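Local structure of mandelate racemase/muconate lactonizing enzyme-like protein (Roseovarius sp. TM1035, 3RCY) at residues 162-173 and 203-214; 314-323 and 343-353. The protein is of unsettled function but, as an enolase-superfamily member, probably uses bound magnesium to stabilise an enolate formed by proton abstraction from a carboxylate substrate. One frame throughout, in Å; residues are numbered along the deposited sequence.

How the interactions relate
Both interactions belong to the enolase-like C-terminal domain, and they follow one another along the chain, with centres about 22 Å apart. Interaction 1 joins two neighbouring parallel strands of the barrel and the loops that leave their C-terminal ends; the side chain of Lys-166 there lies about 4 Å from the bound magnesium ion, which Glu-235 and Glu-261 help to hold. Interaction 2 packs helix 316-327 against the chain that runs from helix 341-346 to strand 353-354, and is more remote from the metal: the side chain of Ala-314 is about 12 Å from it. The two meet where Tyr-162 OH packs against Val-353 CG1 at 3.5 Å.

Interaction 1: residues 162-173 and 203-214; sequences YTAVKFDPAGPY and KADLLFGTHGQF
Asp-168 and His-211 meet beyond the ends of two parallel strands, where OD2 of Asp-168 accepts from ND1 of His-211 at 2.6 Å. The bond uses the anti lone pair of OD2 and lies in the imidazole plane, with carboxylate and ring only 11° apart. On its syn side OD2 also takes Gln-213 NE2 (3.0 Å). CG of Asp-168 stands anti to the backbone N (chi1 -179°), which carries the carboxylate across to both partners. NE2 donates again to Gly-171 O at 2.8 Å, while OE1 of the same amide receives His-211 N. OD1 of Asp-168 accepts from Ala-170 N, closing an Asx turn. Asp-205 OD2 forms a salt bridge with Arg-127, and Thr-210 OG1 is hydrogen-bonded to Glu-235 O; Pro-172 O, buried here, has no partner in the model. Backbone bonds run from Asp-205 N to Thr-163 O (2.9 Å) as far as Gly-209 N to Phe-167 O (2.8 Å). Lys-166 NZ forms salt bridges with Glu-235 and Glu-336 and a hydrogen bond with Tyr-129 OH. The strands are the parallel pair of a beta-alpha-beta unit of the barrel, joined through helix 183-200, which packs on Phe-167 and Phe-208; strands 126-131 and 233-235 flank them.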
loop_
_atom_site.group_PDB
_atom_site.type_symbol
_atom_site.label_atom_id
_atom_site.label_comp_id
_atom_site.label_asym_id
_atom_site.label_seq_id
_atom_site.Cartn_x
_atom_site.Cartn_y
_atom_site.Cartn_z
ATOM N N TYR A 162 -14.194 -34.911 -23.149
ATOM C CA TYR A 162 -14.038 -33.795 -22.206
ATOM C C TYR A 162 -12.579 -33.610 -21.801
ATOM O O TYR A 162 -11.865 -34.591 -21.548
ATOM C CB TYR A 162 -14.924 -33.959 -20.972
ATOM C CG TYR A 162 -16.373 -33.670 -21.265
ATOM C CD1 TYR A 162 -16.857 -32.362 -21.267
ATOM C CD2 TYR A 162 -17.261 -34.705 -21.559
ATOM C CE1 TYR A 162 -18.190 -32.087 -21.549
ATOM C CE2 TYR A 162 -18.592 -34.443 -21.848
ATOM C CZ TYR A 162 -19.049 -33.133 -21.840
ATOM O OH TYR A 162 -20.369 -32.883 -22.130
ATOM N N THR A 163 -12.144 -32.351 -21.780
ATOM C CA THR A 163 -10.766 -31.994 -21.450
ATOM C C THR A 163 -10.651 -31.383 -20.048
ATOM O O THR A 163 -9.593 -30.886 -19.652
ATOM C CB THR A 163 -10.184 -31.009 -22.489
ATOM O OG1 THR A 163 -10.941 -29.797 -22.479
ATOM C CG2 THR A 163 -10.204 -31.626 -23.896
ATOM N N ALA A 164 -11.755 -31.409 -19.304
ATOM C CA ALA A 164 -11.779 -30.912 -17.932
ATOM C C ALA A 164 -13.023 -31.441 -17.239
ATOM O O ALA A 164 -14.085 -31.576 -17.865
ATOM C CB ALA A 164 -11.744 -29.365 -17.900
ATOM N N VAL A 165 -12.877 -31.766 -15.956
ATOM C CA VAL A 165 -13.969 -32.316 -15.158
ATOM C C VAL A 165 -14.012 -31.648 -13.796
ATOM O O VAL A 165 -12.967 -31.326 -13.228
ATOM C CB VAL A 165 -13.872 -33.860 -14.996
ATOM C CG1 VAL A 165 -13.997 -34.556 -16.347
ATOM C CG2 VAL A 165 -12.578 -34.290 -14.285
ATOM N N LYS A 166 -15.230 -31.456 -13.280
ATOM C CA LYS A 166 -15.443 -30.752 -12.014
ATOM C C LYS A 166 -16.117 -31.638 -10.969
ATOM O O LYS A 166 -16.920 -32.517 -11.305
ATOM C CB LYS A 166 -16.261 -29.473 -12.241
ATOM C CG LYS A 166 -16.298 -28.538 -11.020
ATOM C CD LYS A 166 -16.562 -27.093 -11.428
ATOM C CE LYS A 166 -18.052 -26.755 -11.386
ATOM N NZ LYS A 166 -18.258 -25.319 -11.751
ATOM N N PHE A 167 -15.763 -31.401 -9.708
ATOM C CA PHE A 167 -16.230 -32.195 -8.571
ATOM C C PHE A 167 -15.987 -31.407 -7.285
ATOM O O PHE A 167 -15.055 -30.589 -7.217
ATOM C CB PHE A 167 -15.496 -33.550 -8.520
ATOM C CG PHE A 167 -13.990 -33.430 -8.570
ATOM C CD1 PHE A 167 -13.324 -33.272 -9.793
ATOM C CD2 PHE A 167 -13.241 -33.443 -7.395
ATOM C CE1 PHE A 167 -11.931 -33.129 -9.837
ATOM C CE2 PHE A 167 -11.859 -33.311 -7.422
ATOM C CZ PHE A 167 -11.196 -33.153 -8.646
ATOM N N ASP A 168 -16.834 -31.638 -6.283
ATOM C CA ASP A 168 -16.672 -31.042 -4.961
ATOM C C ASP A 168 -16.874 -32.102 -3.887
ATOM O O ASP A 168 -18.009 -32.441 -3.549
ATOM C CB ASP A 168 -17.657 -29.883 -4.731
ATOM C CG ASP A 168 -17.492 -29.222 -3.348
ATOM O OD1 ASP A 168 -16.589 -29.607 -2.569
ATOM O OD2 ASP A 168 -18.271 -28.295 -3.040
ATOM N N PRO A 169 -15.770 -32.627 -3.347
ATOM C CA PRO A 169 -15.813 -33.637 -2.302
ATOM C C PRO A 169 -15.633 -33.049 -0.897
ATOM O O PRO A 169 -15.516 -33.808 0.073
ATOM C CB PRO A 169 -14.603 -34.504 -2.645
ATOM C CG PRO A 169 -13.613 -33.528 -3.244
ATOM C CD PRO A 169 -14.392 -32.360 -3.796
ATOM N N ALA A 170 -15.632 -31.720 -0.799
ATOM C CA ALA A 170 -15.166 -31.020 0.399
ATOM C C ALA A 170 -16.224 -30.792 1.484
ATOM O O ALA A 170 -15.939 -30.166 2.499
ATOM C CB ALA A 170 -14.500 -29.689 0.010
ATOM N N GLY A 171 -17.437 -31.293 1.271
ATOM C CA GLY A 171 -18.459 -31.255 2.312
ATOM C C GLY A 171 -19.557 -30.230 2.086
ATOM O O GLY A 171 -19.546 -29.506 1.091
ATOM N N PRO A 172 -20.508 -30.144 3.029
ATOM C CA PRO A 172 -21.702 -29.349 2.783
ATOM C C PRO A 172 -21.459 -27.860 2.973
ATOM O O PRO A 172 -20.642 -27.460 3.808
ATOM C CB PRO A 172 -22.684 -29.861 3.837
ATOM C CG PRO A 172 -21.808 -30.285 4.991
ATOM C CD PRO A 172 -20.462 -30.677 4.405
ATOM N N TYR A 173 -22.146 -27.056 2.172
ATOM C CA TYR A 173 -22.247 -25.631 2.438
ATOM C C TYR A 173 -23.444 -25.404 3.354
ATOM O O TYR A 173 -24.492 -26.017 3.159
ATOM C CB TYR A 173 -22.389 -24.831 1.143
ATOM C CG TYR A 173 -23.286 -25.431 0.073
ATOM C CD1 TYR A 173 -22.767 -26.301 -0.895
ATOM C CD2 TYR A 173 -24.645 -25.100 0.000
ATOM C CE1 TYR A 173 -23.580 -26.839 -1.901
ATOM C CE2 TYR A 173 -25.469 -25.633 -1.003
ATOM C CZ TYR A 173 -24.927 -26.498 -1.948
ATOM O OH TYR A 173 -25.732 -27.024 -2.935
ATOM N N LYS A 203 -4.841 -36.082 -19.863
ATOM C CA LYS A 203 -5.894 -35.917 -20.868
ATOM C C LYS A 203 -6.950 -34.885 -20.460
ATOM O O LYS A 203 -7.701 -34.395 -21.306
ATOM C CB LYS A 203 -6.561 -37.254 -21.198
ATOM C CG LYS A 203 -5.634 -38.287 -21.839
ATOM C CD LYS A 203 -6.384 -39.599 -22.068
ATOM C CE LYS A 203 -5.576 -40.572 -22.914
ATOM N NZ LYS A 203 -6.419 -41.727 -23.369
ATOM N N ALA A 204 -7.018 -34.565 -19.170
ATOM C CA ALA A 204 -8.009 -33.602 -18.684
ATOM C C ALA A 204 -7.503 -32.817 -17.489
ATOM O O ALA A 204 -6.651 -33.296 -16.733
ATOM C CB ALA A 204 -9.305 -34.300 -18.331
ATOM N N ASP A 205 -8.031 -31.608 -17.334
ATOM C CA ASP A 205 -7.804 -30.819 -16.126
ATOM C C ASP A 205 -8.789 -31.169 -15.020
ATOM O O ASP A 205 -9.910 -31.595 -15.292
ATOM C CB ASP A 205 -7.876 -29.326 -16.444
ATOM C CG ASP A 205 -6.649 -28.845 -17.183
ATOM O OD1 ASP A 205 -5.555 -28.797 -16.563
ATOM O OD2 ASP A 205 -6.782 -28.533 -18.387
ATOM N N LEU A 206 -8.339 -31.003 -13.780
ATOM C CA LEU A 206 -9.183 -31.156 -12.603
ATOM C C LEU A 206 -9.685 -29.781 -12.182
ATOM O O LEU A 206 -8.892 -28.854 -11.978
ATOM C CB LEU A 206 -8.384 -31.788 -11.459
ATOM C CG LEU A 206 -8.266 -33.308 -11.308
ATOM C CD1 LEU A 206 -7.901 -34.009 -12.604
ATOM C CD2 LEU A 206 -7.253 -33.632 -10.198
ATOM N N LEU A 207 -11.003 -29.649 -12.071
ATOM C CA LEU A 207 -11.612 -28.408 -11.607
ATOM C C LEU A 207 -12.182 -28.673 -10.221
ATOM O O LEU A 207 -13.093 -29.489 -10.069
ATOM C CB LEU A 207 -12.708 -27.942 -12.573
ATOM C CG LEU A 207 -12.335 -27.936 -14.065
ATOM C CD1 LEU A 207 -13.558 -27.724 -14.916
ATOM C CD2 LEU A 207 -11.283 -26.872 -14.388
ATOM N N PHE A 208 -11.617 -28.012 -9.213
ATOM C CA PHE A 208 -12.038 -28.241 -7.841
ATOM C C PHE A 208 -13.201 -27.314 -7.520
ATOM O O PHE A 208 -13.014 -26.115 -7.241
ATOM C CB PHE A 208 -10.875 -28.066 -6.860
ATOM C CG PHE A 208 -11.095 -28.764 -5.563
ATOM C CD1 PHE A 208 -10.816 -30.121 -5.434
ATOM C CD2 PHE A 208 -11.618 -28.079 -4.473
ATOM C CE1 PHE A 208 -11.040 -30.788 -4.232
ATOM C CE2 PHE A 208 -11.846 -28.735 -3.263
ATOM C CZ PHE A 208 -11.557 -30.094 -3.145
ATOM N N GLY A 209 -14.404 -27.879 -7.592
ATOM C CA GLY A 209 -15.631 -27.094 -7.676
ATOM C C GLY A 209 -16.295 -26.796 -6.352
ATOM O O GLY A 209 -17.485 -27.046 -6.192
ATOM N N THR A 210 -15.528 -26.245 -5.411
ATOM C CA THR A 210 -16.047 -25.884 -4.078
ATOM C C THR A 210 -17.225 -24.891 -4.148
ATOM O O THR A 210 -17.417 -24.210 -5.160
ATOM C CB THR A 210 -14.913 -25.365 -3.145
ATOM O OG1 THR A 210 -13.753 -25.044 -3.931
ATOM C CG2 THR A 210 -14.514 -26.436 -2.166
ATOM N N HIS A 211 -18.009 -24.836 -3.076
ATOM C CA HIS A 211 -19.261 -24.082 -3.030
ATOM C C HIS A 211 -19.276 -22.997 -1.942
ATOM O O HIS A 211 -20.307 -22.745 -1.321
ATOM C CB HIS A 211 -20.430 -25.058 -2.816
ATOM C CG HIS A 211 -20.757 -25.885 -4.023
ATOM N ND1 HIS A 211 -20.050 -27.020 -4.364
ATOM C CD2 HIS A 211 -21.716 -25.744 -4.967
ATOM C CE1 HIS A 211 -20.561 -27.540 -5.467
ATOM N NE2 HIS A 211 -21.573 -26.786 -5.853
ATOM N N GLY A 212 -18.134 -22.354 -1.708
ATOM C CA GLY A 212 -18.060 -21.283 -0.714
ATOM C C GLY A 212 -18.279 -21.719 0.725
ATOM O O GLY A 212 -18.778 -20.927 1.540
ATOM N N GLN A 213 -17.889 -22.955 1.044
ATOM C CA GLN A 213 -18.127 -23.556 2.367
ATOM C C GLN A 213 -17.286 -22.950 3.487
ATOM O O GLN A 213 -17.649 -23.050 4.662
ATOM C CB GLN A 213 -17.789 -25.054 2.367
ATOM C CG GLN A 213 -18.646 -25.944 1.504
ATOM C CD GLN A 213 -17.984 -26.281 0.183
ATOM O OE1 GLN A 213 -17.461 -25.400 -0.512
ATOM N NE2 GLN A 213 -18.012 -27.562 -0.179
ATOM N N PHE A 214 -16.152 -22.357 3.133
ATOM C CA PHE A 214 -15.060 -22.223 4.095
ATOM C C PHE A 214 -14.710 -20.825 4.572
ATOM O O PHE A 214 -14.920 -19.831 3.880
ATOM C CB PHE A 214 -13.810 -22.916 3.541
ATOM C CG PHE A 214 -14.046 -24.351 3.204
ATOM C CD1 PHE A 214 -14.411 -25.256 4.204
ATOM C CD2 PHE A 214 -13.958 -24.796 1.889
ATOM C CE1 PHE A 214 -14.670 -26.588 3.901
ATOM C CE2 PHE A 214 -14.212 -26.130 1.580
ATOM C CZ PHE A 214 -14.560 -27.025 2.588
#

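Interaction 2: residues 314-323 and 343-353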
loop_
_atom_site.group_PDB
_atom_site.type_symbol
_atom_site.label_atom_id
_atom_site.label_comp_id
_atom_site.label_asym_id
_atom_site.label_seq_id
_atom_site.Cartn_x
_atom_site.Cartn_y
_atom_site.Cartn_z
ATOM N N ALA A 314 -28.322 -24.762 -14.617
ATOM C CA ALA A 314 -29.632 -24.292 -15.024
ATOM C C ALA A 314 -29.946 -24.906 -16.387
ATOM O O ALA A 314 -29.304 -25.877 -16.795
ATOM C CB ALA A 314 -29.643 -22.768 -15.090
ATOM N N GLY A 315 -30.918 -24.339 -17.093
ATOM C CA GLY A 315 -31.395 -24.930 -18.342
ATOM C C GLY A 315 -30.586 -24.565 -19.574
ATOM O O GLY A 315 -29.615 -23.799 -19.491
ATOM N N PRO A 316 -30.984 -25.122 -20.731
ATOM C CA PRO A 316 -30.259 -24.981 -21.991
ATOM C C PRO A 316 -30.415 -23.604 -22.644
ATOM O O PRO A 316 -29.679 -23.285 -23.579
ATOM C CB PRO A 316 -30.902 -26.053 -22.873
ATOM C CG PRO A 316 -32.302 -26.181 -22.333
ATOM C CD PRO A 316 -32.143 -26.027 -20.858
ATOM N N VAL A 317 -31.378 -22.816 -22.177
ATOM C CA VAL A 317 -31.576 -21.462 -22.697
ATOM C C VAL A 317 -30.479 -20.546 -22.162
ATOM O O VAL A 317 -29.834 -19.832 -22.931
ATOM C CB VAL A 317 -32.993 -20.890 -22.368
ATOM C CG1 VAL A 317 -33.087 -19.416 -22.758
ATOM C CG2 VAL A 317 -34.077 -21.690 -23.094
ATOM N N GLU A 318 -30.248 -20.575 -20.850
ATOM C CA GLU A 318 -29.115 -19.835 -20.303
ATOM C C GLU A 318 -27.807 -20.336 -20.917
ATOM O O GLU A 318 -26.907 -19.552 -21.195
ATOM C CB GLU A 318 -29.049 -19.920 -18.777
ATOM C CG GLU A 318 -28.091 -18.880 -18.208
ATOM C CD GLU A 318 -27.640 -19.175 -16.794
ATOM O OE1 GLU A 318 -27.271 -20.338 -16.498
ATOM O OE2 GLU A 318 -27.625 -18.229 -15.983
ATOM N N TRP A 319 -27.719 -21.644 -21.151
ATOM C CA TRP A 319 -26.528 -22.221 -21.767
ATOM C C TRP A 319 -26.297 -21.692 -23.183
ATOM O O TRP A 319 -25.159 -21.467 -23.573
ATOM C CB TRP A 319 -26.613 -23.744 -21.775
ATOM C CG TRP A 319 -25.366 -24.414 -22.244
ATOM C CD1 TRP A 319 -24.111 -24.317 -21.692
ATOM C CD2 TRP A 319 -25.243 -25.296 -23.359
ATOM N NE1 TRP A 319 -23.221 -25.087 -22.402
ATOM C CE2 TRP A 319 -23.888 -25.702 -23.427
ATOM C CE3 TRP A 319 -26.147 -25.786 -24.313
ATOM C CZ2 TRP A 319 -23.418 -26.578 -24.409
ATOM C CZ3 TRP A 319 -25.674 -26.655 -25.296
ATOM C CH2 TRP A 319 -24.325 -27.042 -25.331
ATOM N N ALA A 320 -27.371 -21.506 -23.951
ATOM C CA ALA A 320 -27.253 -20.920 -25.292
ATOM C C ALA A 320 -26.683 -19.500 -25.228
ATOM O O ALA A 320 -25.831 -19.134 -26.044
ATOM C CB ALA A 320 -28.590 -20.933 -26.026
ATOM N N ALA A 321 -27.140 -18.716 -24.255
ATOM C CA ALA A 321 -26.576 -17.387 -24.012
ATOM C C ALA A 321 -25.077 -17.484 -23.741
ATOM O O ALA A 321 -24.282 -16.752 -24.347
ATOM C CB ALA A 321 -27.309 -16.660 -22.865
ATOM N N ASN A 322 -24.693 -18.416 -22.868
ATOM C CA ASN A 322 -23.279 -18.678 -22.562
ATOM C C ASN A 322 -22.433 -18.949 -23.809
ATOM O O ASN A 322 -21.294 -18.487 -23.917
ATOM C CB ASN A 322 -23.143 -19.865 -21.603
ATOM C CG ASN A 322 -23.725 -19.590 -20.226
ATOM O OD1 ASN A 322 -24.101 -18.467 -19.901
ATOM N ND2 ASN A 322 -23.789 -20.627 -19.404
ATOM N N VAL A 323 -22.994 -19.723 -24.736
ATOM C CA VAL A 323 -22.273 -20.137 -25.932
ATOM C C VAL A 323 -22.030 -18.966 -26.882
ATOM O O VAL A 323 -20.909 -18.783 -27.364
ATOM C CB VAL A 323 -22.978 -21.332 -26.636
ATOM C CG1 VAL A 323 -22.381 -21.596 -28.019
ATOM C CG2 VAL A 323 -22.869 -22.589 -25.758
ATOM N N HIS A 343 -32.474 -31.414 -20.956
ATOM C CA HIS A 343 -31.718 -30.278 -21.512
ATOM C C HIS A 343 -31.760 -30.289 -23.039
ATOM O O HIS A 343 -32.084 -29.277 -23.668
ATOM C CB HIS A 343 -30.241 -30.319 -21.090
ATOM C CG HIS A 343 -29.952 -29.671 -19.770
ATOM N ND1 HIS A 343 -29.935 -30.374 -18.584
ATOM C CD2 HIS A 343 -29.613 -28.395 -19.457
ATOM C CE1 HIS A 343 -29.616 -29.557 -17.595
ATOM N NE2 HIS A 343 -29.418 -28.351 -18.096
ATOM N N ASP A 344 -31.413 -31.434 -23.628
ATOM C CA ASP A 344 -31.337 -31.554 -25.087
ATOM C C ASP A 344 -32.702 -31.377 -25.750
ATOM O O ASP A 344 -32.832 -30.630 -26.724
ATOM C CB ASP A 344 -30.706 -32.891 -25.495
ATOM C CG ASP A 344 -30.290 -32.914 -26.955
ATOM O OD1 ASP A 344 -29.277 -32.273 -27.313
ATOM O OD2 ASP A 344 -30.977 -33.580 -27.751
ATOM N N ALA A 345 -33.721 -32.036 -25.199
ATOM C CA ALA A 345 -35.071 -31.985 -25.761
ATOM C C ALA A 345 -35.706 -30.594 -25.678
ATOM O O ALA A 345 -36.448 -30.188 -26.580
ATOM C CB ALA A 345 -35.974 -33.036 -25.095
ATOM N N LEU A 346 -35.413 -29.865 -24.601
ATOM C CA LEU A 346 -35.985 -28.527 -24.396
ATOM C C LEU A 346 -35.581 -27.530 -25.488
ATOM O O LEU A 346 -36.356 -26.637 -25.834
ATOM C CB LEU A 346 -35.617 -27.981 -23.014
ATOM C CG LEU A 346 -36.317 -26.702 -22.547
ATOM C CD1 LEU A 346 -37.854 -26.805 -22.651
ATOM C CD2 LEU A 346 -35.889 -26.354 -21.122
ATOM N N ILE A 347 -34.375 -27.678 -26.030
ATOM C CA ILE A 347 -33.979 -26.867 -27.182
ATOM C C ILE A 347 -33.867 -27.676 -28.481
ATOM O O ILE A 347 -33.229 -27.235 -29.441
ATOM C CB ILE A 347 -32.700 -26.025 -26.922
ATOM C CG1 ILE A 347 -31.490 -26.925 -26.600
ATOM C CG2 ILE A 347 -32.982 -24.959 -25.837
ATOM C CD1 ILE A 347 -30.128 -26.201 -26.693
ATOM N N LYS A 348 -34.510 -28.843 -28.497
ATOM C CA LYS A 348 -34.577 -29.728 -29.672
ATOM C C LYS A 348 -33.203 -30.017 -30.300
ATOM O O LYS A 348 -33.051 -30.006 -31.520
ATOM C CB LYS A 348 -35.574 -29.187 -30.717
ATOM C CG LYS A 348 -36.975 -28.920 -30.164
ATOM C CD LYS A 348 -37.999 -28.640 -31.259
ATOM C CE LYS A 348 -39.375 -28.352 -30.653
ATOM N NZ LYS A 348 -40.394 -27.987 -31.684
ATOM N N GLY A 349 -32.209 -30.273 -29.451
ATOM C CA GLY A 349 -30.852 -30.594 -29.909
ATOM C C GLY A 349 -30.141 -29.521 -30.718
ATOM O O GLY A 349 -29.209 -29.827 -31.469
ATOM N N SER A 350 -30.565 -28.270 -30.541
ATOM C CA SER A 350 -30.112 -27.131 -31.350
ATOM C C SER A 350 -28.628 -26.829 -31.189
ATOM O O SER A 350 -27.974 -26.432 -32.149
ATOM C CB SER A 350 -30.913 -25.871 -30.994
ATOM O OG SER A 350 -32.231 -25.954 -31.495
ATOM N N ILE A 351 -28.120 -26.994 -29.967
ATOM C CA ILE A 351 -26.707 -26.789 -29.645
ATOM C C ILE A 351 -26.267 -27.959 -28.770
ATOM O O ILE A 351 -26.958 -28.303 -27.822
ATOM C CB ILE A 351 -26.474 -25.459 -28.874
ATOM C CG1 ILE A 351 -27.081 -24.265 -29.628
ATOM C CG2 ILE A 351 -24.982 -25.221 -28.631
ATOM C CD1 ILE A 351 -27.152 -22.986 -28.791
ATOM N N ARG A 352 -25.116 -28.561 -29.087
ATOM C CA ARG A 352 -24.637 -29.743 -28.361
ATOM C C ARG A 352 -23.133 -29.719 -28.123
ATOM O O ARG A 352 -22.379 -29.131 -28.909
ATOM C CB ARG A 352 -25.002 -31.029 -29.118
ATOM C CG ARG A 352 -26.467 -31.417 -29.023
ATOM C CD ARG A 352 -26.821 -32.488 -30.019
ATOM N NE ARG A 352 -28.213 -32.885 -29.873
ATOM C CZ ARG A 352 -28.924 -33.508 -30.806
ATOM N NH1 ARG A 352 -28.389 -33.803 -31.985
ATOM N NH2 ARG A 352 -30.187 -33.820 -30.555
ATOM N N VAL A 353 -22.706 -30.359 -27.034
ATOM C CA VAL A 353 -21.289 -30.651 -26.827
ATOM C C VAL A 353 -20.938 -31.858 -27.696
ATOM O O VAL A 353 -21.572 -32.904 -27.596
ATOM C CB VAL A 353 -20.955 -30.955 -25.337
ATOM C CG1 VAL A 353 -19.477 -31.327 -25.171
ATOM C CG2 VAL A 353 -21.302 -29.769 -24.450
#
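A single side-chain hydrogen bond, from NE2 of His-343 to the carbonyl O of Ala-314, is the one hydrogen bond across a largely apolar contact. At 2.8 Å and 160° it is short and fairly straight, and the oxygen lies close to the imidazole plane. The other ring nitrogen, ND1, is hydrogen-bonded to OG1 of Thr-340, so both nitrogens are engaged and the rotation of the ring is fixed. Replacing His-343 by an alanine would probably leave Ala-314 O without this donor and open a gap beside CD of Pro-316.

Pro-316, just after the N-cap Gly-315, packs CD on CD2 of His-343 and, at 3.8 Å, on CD2 of Leu-346, while CG meets CG2 of Ile-347. Pro-316 and Leu-346 also pack on Trp-24 of strand 24-31, and Glu-40 accepts from Gly-315 N: the start of helix 316-327 is where the barrel domain meets the N-terminal domain. One turn on, Trp-319 has CG anti to its own N (chi1 -173°), which carries the six-membered ring out to Ile-351. There CZ3 lies 3.7 Å from Ile-351 CG2, and Ile-351 O approaches the indole edge in plane. CZ2 reaches Val-353 CG2 at 3.8 Å, while CD1 of Ile-351 touches CB of Ala-320.

Helix 341-346 ends in a Schellman motif, with Lys-348 at C-prime, and Arg-352 grips Asp-344 side-on, NE to OD1 at 2.8 Å; these hold the turn's own shape. The apolar groups exclude water but set little direction, so the placing of 343-353 on the helix start probably depends on the His-343 bond.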